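Local atomic coordinates of mitochondrial antiviral signaling protein (MAVS) (Equus caballus, PDB entry 4O9L), a protein that probably relays antiviral innate immune signals by assembling prion-like filaments through its caspase recruitment domain. Residues P32-L37 with T63-R68; I25-I30 with W52-T57. The protein carries 1 engineered substitution. All blocks are in the same frame, centred on the assembly; numbering follows the deposited sequence.

Contact 1 of 2, residues P32-L37 with T63-R68; sequences PYLSCL and TSLRRR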
loop_
_atom_site.group_PDB
_atom_site.type_symbol
_atom_site.label_atom_id
_atom_site.label_comp_id
_atom_site.label_asym_id
_atom_site.label_seq_id
_atom_site.Cartn_x
_atom_site.Cartn_y
_atom_site.Cartn_z
ATOM N N PRO A 32 1.490 -5.914 -8.883
ATOM C CA PRO A 32 1.797 -7.348 -8.948
ATOM C C PRO A 32 2.676 -7.826 -7.791
ATOM O O PRO A 32 2.756 -9.037 -7.563
ATOM C CB PRO A 32 2.569 -7.488 -10.272
ATOM C CG PRO A 32 2.327 -6.216 -11.023
ATOM C CD PRO A 32 2.135 -5.174 -9.986
ATOM N N TYR A 33 3.340 -6.909 -7.088
ATOM C CA TYR A 33 4.201 -7.300 -5.971
ATOM C C TYR A 33 3.448 -7.490 -4.655
ATOM O O TYR A 33 3.958 -8.123 -3.729
ATOM C CB TYR A 33 5.330 -6.278 -5.774
ATOM C CG TYR A 33 6.335 -6.256 -6.897
ATOM C CD1 TYR A 33 7.286 -7.267 -7.022
ATOM C CD2 TYR A 33 6.332 -5.233 -7.837
ATOM C CE1 TYR A 33 8.216 -7.253 -8.061
ATOM C CE2 TYR A 33 7.260 -5.208 -8.874
ATOM C CZ TYR A 33 8.191 -6.223 -8.979
ATOM O OH TYR A 33 9.107 -6.205 -9.999
ATOM N N LEU A 34 2.244 -6.926 -4.568
ATOM C CA LEU A 34 1.465 -6.960 -3.334
ATOM C C LEU A 34 0.728 -8.286 -3.222
ATOM O O LEU A 34 -0.443 -8.385 -3.592
ATOM C CB LEU A 34 0.478 -5.781 -3.300
ATOM C CG LEU A 34 1.161 -4.403 -3.275
ATOM C CD1 LEU A 34 0.203 -3.288 -3.693
ATOM C CD2 LEU A 34 1.735 -4.099 -1.893
ATOM N N SER A 35 1.420 -9.306 -2.720
ATOM C CA SER A 35 0.893 -10.672 -2.687
ATOM C C SER A 35 -0.332 -10.837 -1.785
ATOM O O SER A 35 -0.987 -11.881 -1.807
ATOM C CB SER A 35 2.002 -11.664 -2.291
ATOM O OG SER A 35 2.517 -11.384 -0.989
ATOM N N CYS A 36 -0.642 -9.815 -0.987
ATOM C CA CYS A 36 -1.786 -9.894 -0.088
ATOM C C CYS A 36 -3.080 -9.579 -0.809
ATOM O O CYS A 36 -4.146 -9.909 -0.315
ATOM C CB CYS A 36 -1.631 -8.966 1.120
ATOM S SG CYS A 36 -1.620 -7.210 0.702
ATOM N N LEU A 37 -2.982 -8.949 -1.980
ATOM C CA LEU A 37 -4.164 -8.666 -2.793
ATOM C C LEU A 37 -4.666 -9.938 -3.487
ATOM O O LEU A 37 -3.875 -10.803 -3.873
ATOM C CB LEU A 37 -3.854 -7.579 -3.837
ATOM C CG LEU A 37 -3.426 -6.233 -3.251
ATOM C CD1 LEU A 37 -3.127 -5.208 -4.345
ATOM C CD2 LEU A 37 -4.537 -5.714 -2.332
ATOM N N THR A 63 -6.637 1.753 1.204
ATOM C CA THR A 63 -7.818 1.220 1.890
ATOM C C THR A 63 -8.095 -0.223 1.457
ATOM O O THR A 63 -8.604 -1.032 2.241
ATOM C CB THR A 63 -9.068 2.150 1.778
ATOM O OG1 THR A 63 -9.469 2.270 0.417
ATOM C CG2 THR A 63 -8.742 3.533 2.293
ATOM N N SER A 64 -7.736 -0.561 0.221
ATOM C CA SER A 64 -7.850 -1.949 -0.226
ATOM C C SER A 64 -6.855 -2.851 0.503
ATOM O O SER A 64 -7.195 -3.964 0.913
ATOM C CB SER A 64 -7.650 -2.064 -1.742
ATOM O OG SER A 64 -8.729 -1.451 -2.425
ATOM N N LEU A 65 -5.624 -2.371 0.655
ATOM C CA LEU A 65 -4.588 -3.131 1.355
ATOM C C LEU A 65 -5.016 -3.417 2.793
ATOM O O LEU A 65 -4.897 -4.534 3.287
ATOM C CB LEU A 65 -3.254 -2.370 1.325
ATOM C CG LEU A 65 -2.452 -2.428 0.014
ATOM C CD1 LEU A 65 -1.300 -1.429 0.051
ATOM C CD2 LEU A 65 -1.916 -3.841 -0.237
ATOM N N ARG A 66 -5.569 -2.398 3.437
ATOM C CA ARG A 66 -5.936 -2.456 4.848
ATOM C C ARG A 66 -6.947 -3.575 5.184
ATOM O O ARG A 66 -6.989 -4.068 6.318
ATOM C CB ARG A 66 -6.472 -1.078 5.273
ATOM C CG ARG A 66 -6.840 -0.953 6.731
ATOM C CD ARG A 66 -7.660 0.296 6.975
ATOM N NE ARG A 66 -7.560 0.722 8.366
ATOM C CZ ARG A 66 -8.161 1.795 8.864
ATOM N NH1 ARG A 66 -8.009 2.106 10.146
ATOM N NH2 ARG A 66 -8.913 2.554 8.076
ATOM N N ARG A 67 -7.738 -3.986 4.193
ATOM C CA ARG A 67 -8.689 -5.088 4.355
ATOM C C ARG A 67 -8.032 -6.476 4.278
ATOM O O ARG A 67 -8.682 -7.490 4.540
ATOM C CB ARG A 67 -9.777 -5.013 3.273
ATOM C CG ARG A 67 -10.719 -3.817 3.368
ATOM C CD ARG A 67 -11.883 -3.909 2.350
ATOM N NE ARG A 67 -11.598 -3.172 1.120
ATOM C CZ ARG A 67 -11.818 -1.868 0.967
ATOM N NH1 ARG A 67 -11.528 -1.269 -0.189
ATOM N NH2 ARG A 67 -12.333 -1.168 1.971
ATOM N N ARG A 68 -6.758 -6.537 3.908
ATOM C CA ARG A 68 -6.123 -7.837 3.665
ATOM C C ARG A 68 -5.072 -8.219 4.705
ATOM O O ARG A 68 -4.365 -7.361 5.252
ATOM C CB ARG A 68 -5.494 -7.878 2.260
ATOM C CG ARG A 68 -6.487 -7.636 1.110
ATOM C CD ARG A 68 -7.498 -8.768 0.984
ATOM N NE ARG A 68 -8.433 -8.537 -0.122
ATOM C CZ ARG A 68 -9.746 -8.369 0.020
ATOM N NH1 ARG A 68 -10.514 -8.156 -1.049
ATOM N NH2 ARG A 68 -10.298 -8.428 1.229
#

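Contact 2 of 2, residues I25-I30 with W52-T57; sequences IHVLRI and WGNQDT. Engineered in segment 25-30: R29 (natural residue Glu).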
loop_
_atom_site.group_PDB
_atom_site.type_symbol
_atom_site.label_atom_id
_atom_site.label_comp_id
_atom_site.label_asym_id
_atom_site.label_seq_id
_atom_site.Cartn_x
_atom_site.Cartn_y
_atom_site.Cartn_z
ATOM N N ILE A 25 4.827 6.481 -5.677
ATOM C CA ILE A 25 4.473 5.101 -5.984
ATOM C C ILE A 25 3.757 5.148 -7.331
ATOM O O ILE A 25 2.935 6.040 -7.564
ATOM C CB ILE A 25 3.526 4.520 -4.908
ATOM C CG1 ILE A 25 4.247 4.451 -3.559
ATOM C CG2 ILE A 25 2.981 3.137 -5.316
ATOM C CD1 ILE A 25 3.366 3.970 -2.415
ATOM N N HIS A 26 4.097 4.235 -8.234
ATOM C CA HIS A 26 3.332 4.079 -9.461
ATOM C C HIS A 26 2.438 2.863 -9.265
ATOM O O HIS A 26 2.936 1.742 -9.149
ATOM C CB HIS A 26 4.251 3.859 -10.660
ATOM C CG HIS A 26 3.521 3.726 -11.962
ATOM N ND1 HIS A 26 4.068 3.100 -13.064
ATOM C CD2 HIS A 26 2.288 4.144 -12.342
ATOM C CE1 HIS A 26 3.203 3.135 -14.063
ATOM N NE2 HIS A 26 2.114 3.761 -13.650
ATOM N N VAL A 27 1.129 3.082 -9.222
ATOM C CA VAL A 27 0.195 2.009 -8.871
ATOM C C VAL A 27 0.360 0.759 -9.731
ATOM O O VAL A 27 0.437 -0.366 -9.216
ATOM C CB VAL A 27 -1.275 2.496 -8.917
ATOM C CG1 VAL A 27 -2.256 1.307 -8.853
ATOM C CG2 VAL A 27 -1.535 3.461 -7.778
ATOM N N LEU A 28 0.446 0.945 -11.042
ATOM C CA LEU A 28 0.488 -0.197 -11.946
ATOM C C LEU A 28 1.729 -1.045 -11.713
ATOM O O LEU A 28 1.674 -2.269 -11.782
ATOM C CB LEU A 28 0.405 0.259 -13.402
ATOM C CG LEU A 28 -0.971 0.701 -13.904
ATOM C CD1 LEU A 28 -0.948 0.747 -15.444
ATOM C CD2 LEU A 28 -2.081 -0.224 -13.401
ATOM N N ARG A 29 2.845 -0.388 -11.416
ATOM C CA ARG A 29 4.088 -1.093 -11.155
ATOM C C ARG A 29 4.075 -1.849 -9.832
ATOM O O ARG A 29 4.624 -2.942 -9.745
ATOM C CB ARG A 29 5.271 -0.121 -11.173
ATOM C CG ARG A 29 6.593 -0.793 -10.897
ATOM C CD ARG A 29 7.762 0.174 -10.987
ATOM N NE ARG A 29 9.020 -0.541 -10.811
ATOM C CZ ARG A 29 10.190 0.047 -10.609
ATOM N NH1 ARG A 29 11.284 -0.695 -10.456
ATOM N NH2 ARG A 29 10.257 1.373 -10.557
ATOM N N ILE A 30 3.445 -1.287 -8.807
ATOM C CA ILE A 30 3.501 -1.909 -7.485
ATOM C C ILE A 30 2.517 -3.074 -7.310
ATOM O O ILE A 30 2.828 -4.027 -6.588
ATOM C CB ILE A 30 3.359 -0.886 -6.326
ATOM C CG1 ILE A 30 3.908 -1.494 -5.015
ATOM C CG2 ILE A 30 1.898 -0.437 -6.174
ATOM C CD1 ILE A 30 4.086 -0.492 -3.850
ATOM N N TRP A 52 -9.373 6.464 -13.107
ATOM C CA TRP A 52 -9.150 7.572 -12.165
ATOM C C TRP A 52 -7.704 8.055 -12.074
ATOM O O TRP A 52 -7.441 9.145 -11.561
ATOM C CB TRP A 52 -9.680 7.229 -10.761
ATOM C CG TRP A 52 -11.189 7.284 -10.664
ATOM C CD1 TRP A 52 -11.959 8.393 -10.470
ATOM C CD2 TRP A 52 -12.095 6.175 -10.767
ATOM N NE1 TRP A 52 -13.293 8.045 -10.437
ATOM C CE2 TRP A 52 -13.404 6.691 -10.616
ATOM C CE3 TRP A 52 -11.928 4.802 -10.967
ATOM C CZ2 TRP A 52 -14.537 5.876 -10.659
ATOM C CZ3 TRP A 52 -13.052 3.992 -11.007
ATOM C CH2 TRP A 52 -14.344 4.534 -10.850
ATOM N N GLY A 53 -6.760 7.266 -12.569
ATOM C CA GLY A 53 -5.383 7.718 -12.565
ATOM C C GLY A 53 -4.670 7.380 -11.267
ATOM O O GLY A 53 -5.271 6.841 -10.330
ATOM N N ASN A 54 -3.383 7.708 -11.206
ATOM C CA ASN A 54 -2.532 7.244 -10.116
ATOM C C ASN A 54 -2.938 7.761 -8.736
ATOM O O ASN A 54 -3.058 6.994 -7.775
ATOM C CB ASN A 54 -1.068 7.614 -10.391
ATOM C CG ASN A 54 -0.101 6.783 -9.574
ATOM O OD1 ASN A 54 0.089 5.590 -9.851
ATOM N ND2 ASN A 54 0.517 7.402 -8.553
ATOM N N GLN A 55 -3.156 9.068 -8.645
ATOM C CA GLN A 55 -3.355 9.717 -7.359
ATOM C C GLN A 55 -4.603 9.202 -6.625
ATOM O O GLN A 55 -4.517 8.813 -5.463
ATOM C CB GLN A 55 -3.388 11.236 -7.551
ATOM C CG GLN A 55 -3.706 12.041 -6.307
ATOM C CD GLN A 55 -3.828 13.527 -6.606
ATOM O OE1 GLN A 55 -4.862 13.992 -7.095
ATOM N NE2 GLN A 55 -2.768 14.277 -6.321
ATOM N N ASP A 56 -5.751 9.170 -7.300
ATOM C CA ASP A 56 -6.967 8.665 -6.663
ATOM C C ASP A 56 -6.916 7.158 -6.421
ATOM O O ASP A 56 -7.428 6.675 -5.405
ATOM C CB ASP A 56 -8.220 9.043 -7.463
ATOM C CG ASP A 56 -8.570 10.519 -7.337
ATOM O OD1 ASP A 56 -8.315 11.105 -6.264
ATOM O OD2 ASP A 56 -9.106 11.094 -8.309
ATOM N N THR A 57 -6.290 6.423 -7.339
ATOM C CA THR A 57 -6.177 4.965 -7.210
ATOM C C THR A 57 -5.233 4.580 -6.071
ATOM O O THR A 57 -5.406 3.550 -5.413
ATOM C CB THR A 57 -5.730 4.325 -8.540
ATOM O OG1 THR A 57 -6.606 4.784 -9.577
ATOM C CG2 THR A 57 -5.806 2.804 -8.471
#

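Contact 1 of 2, residues P32-L37 with T63-R68
R68 lays the aliphatic part of its side chain against the backbone of C36, and the approach can be traced from its base outward. R68 CB meets C36 O at 3.5 Å and also faces the CB of C36, within van der Waals range. The next carbon, R68 CG, stays near the same carbonyl, 3.6 Å from C36 O, and lies more loosely beside L37 CD2. A bend at chi2 (-67°) keeps the third carbon close as well, with R68 CD 3.8 Å from C36 O. Beyond these carbons the polar end leaves the two segments: NE forms a salt bridge with D41, at the beginning of helix 39-66. Both segments belong to the helical bundle of a caspase recruitment domain, a member of the death-fold clan. Here the connection entering helix 39-66 packs back on the last turn of that helix and the residues that follow it. A type I turn from L34 to L37, closed by a 3.1 Å bond from L37 N to L34 O, lets three of its residues converge on L65. One methyl of L65, CD2, does the touching: it lies 3.5 Å from C36 SG, 3.8 Å from L37 CD2 and 4.0 Å from L34 CD2. The cysteine sulfur reaches it by sitting between its own backbone N and carbonyl carbon (chi1 65°). L34 crosses L65 at about a right angle, whereas L37 runs at a slant to it. L34 also packs on L61, S74 and A78, and L37 on L45.

Contact 2 of 2, residues I25-I30 with W52-T57
The start of the short helix 27-30, in the bundle of the caspase recruitment domain, is held by a side chain from a kink in helix 39-66. That side chain is N54, whose amide grips the backbone of segment 25-30 with both of its polar atoms. N54 OD1 accepts from the backbone N of V27, the first residue of the helix, at 2.8 Å; with an N-H...O angle of 177° and the donor in the carbonyl plane, the bond is almost straight. N54 ND2 donates to I25 O at 2.9 Å, a somewhat bent bond whose acceptor lies slightly out of the amide plane. Two bonds to backbone atoms on either side of H26, the N-cap residue, should fix the rotation of the amide. With CG of N54 anti to its own backbone N (chi1 -161°), the amide reaches over to segment 25-30. The H26 ring presents its edge: CD2 is 3.6 Å from N54 OD1, and ring and amide planes are 45° apart. A methyl of V27, CG2, lies 3.4 Å from N54 OD1, a carbon-to-oxygen contact, while its other methyl, CG1, meets T57 CG2 at 3.9 Å, with V27 and T57 crossing nearly perpendicularly. T57 is tied to its own helix, since its OG1 donates to G53 O at 2.6 Å; that carbonyl also accepts from T57 N. Y49, one turn before the kink in helix 39-66, packs on V27 and N54 and hydrogen-bonds H26 NE2 through its hydroxyl. Behind the contact, I25 packs on L79 and I30 on L75, A78 and L79, so helix 27-30 sits between helix 39-66 and helix 71-81.

Both contacts bring the region around helix 27-30 onto helix 39-66, with centres about 14 Å apart, and their segments alternate along the chain. Both are largely buried, but contact 1 lies deeper, about 7 Å from the centre of the chain against about 10 Å for contact 2, and buries the larger surface, 260 against 199 Å². Their chemistry also differs. In contact 1 a cluster of apolar groups forms the interior, with a charged residue toward the outer margin; in contact 2 an amide pairs with backbone at a helix start, a small apolar patch lies beside it, and an exposed histidine borders it. Helix 71-81 backs both, through L34 in one and I25 in the other.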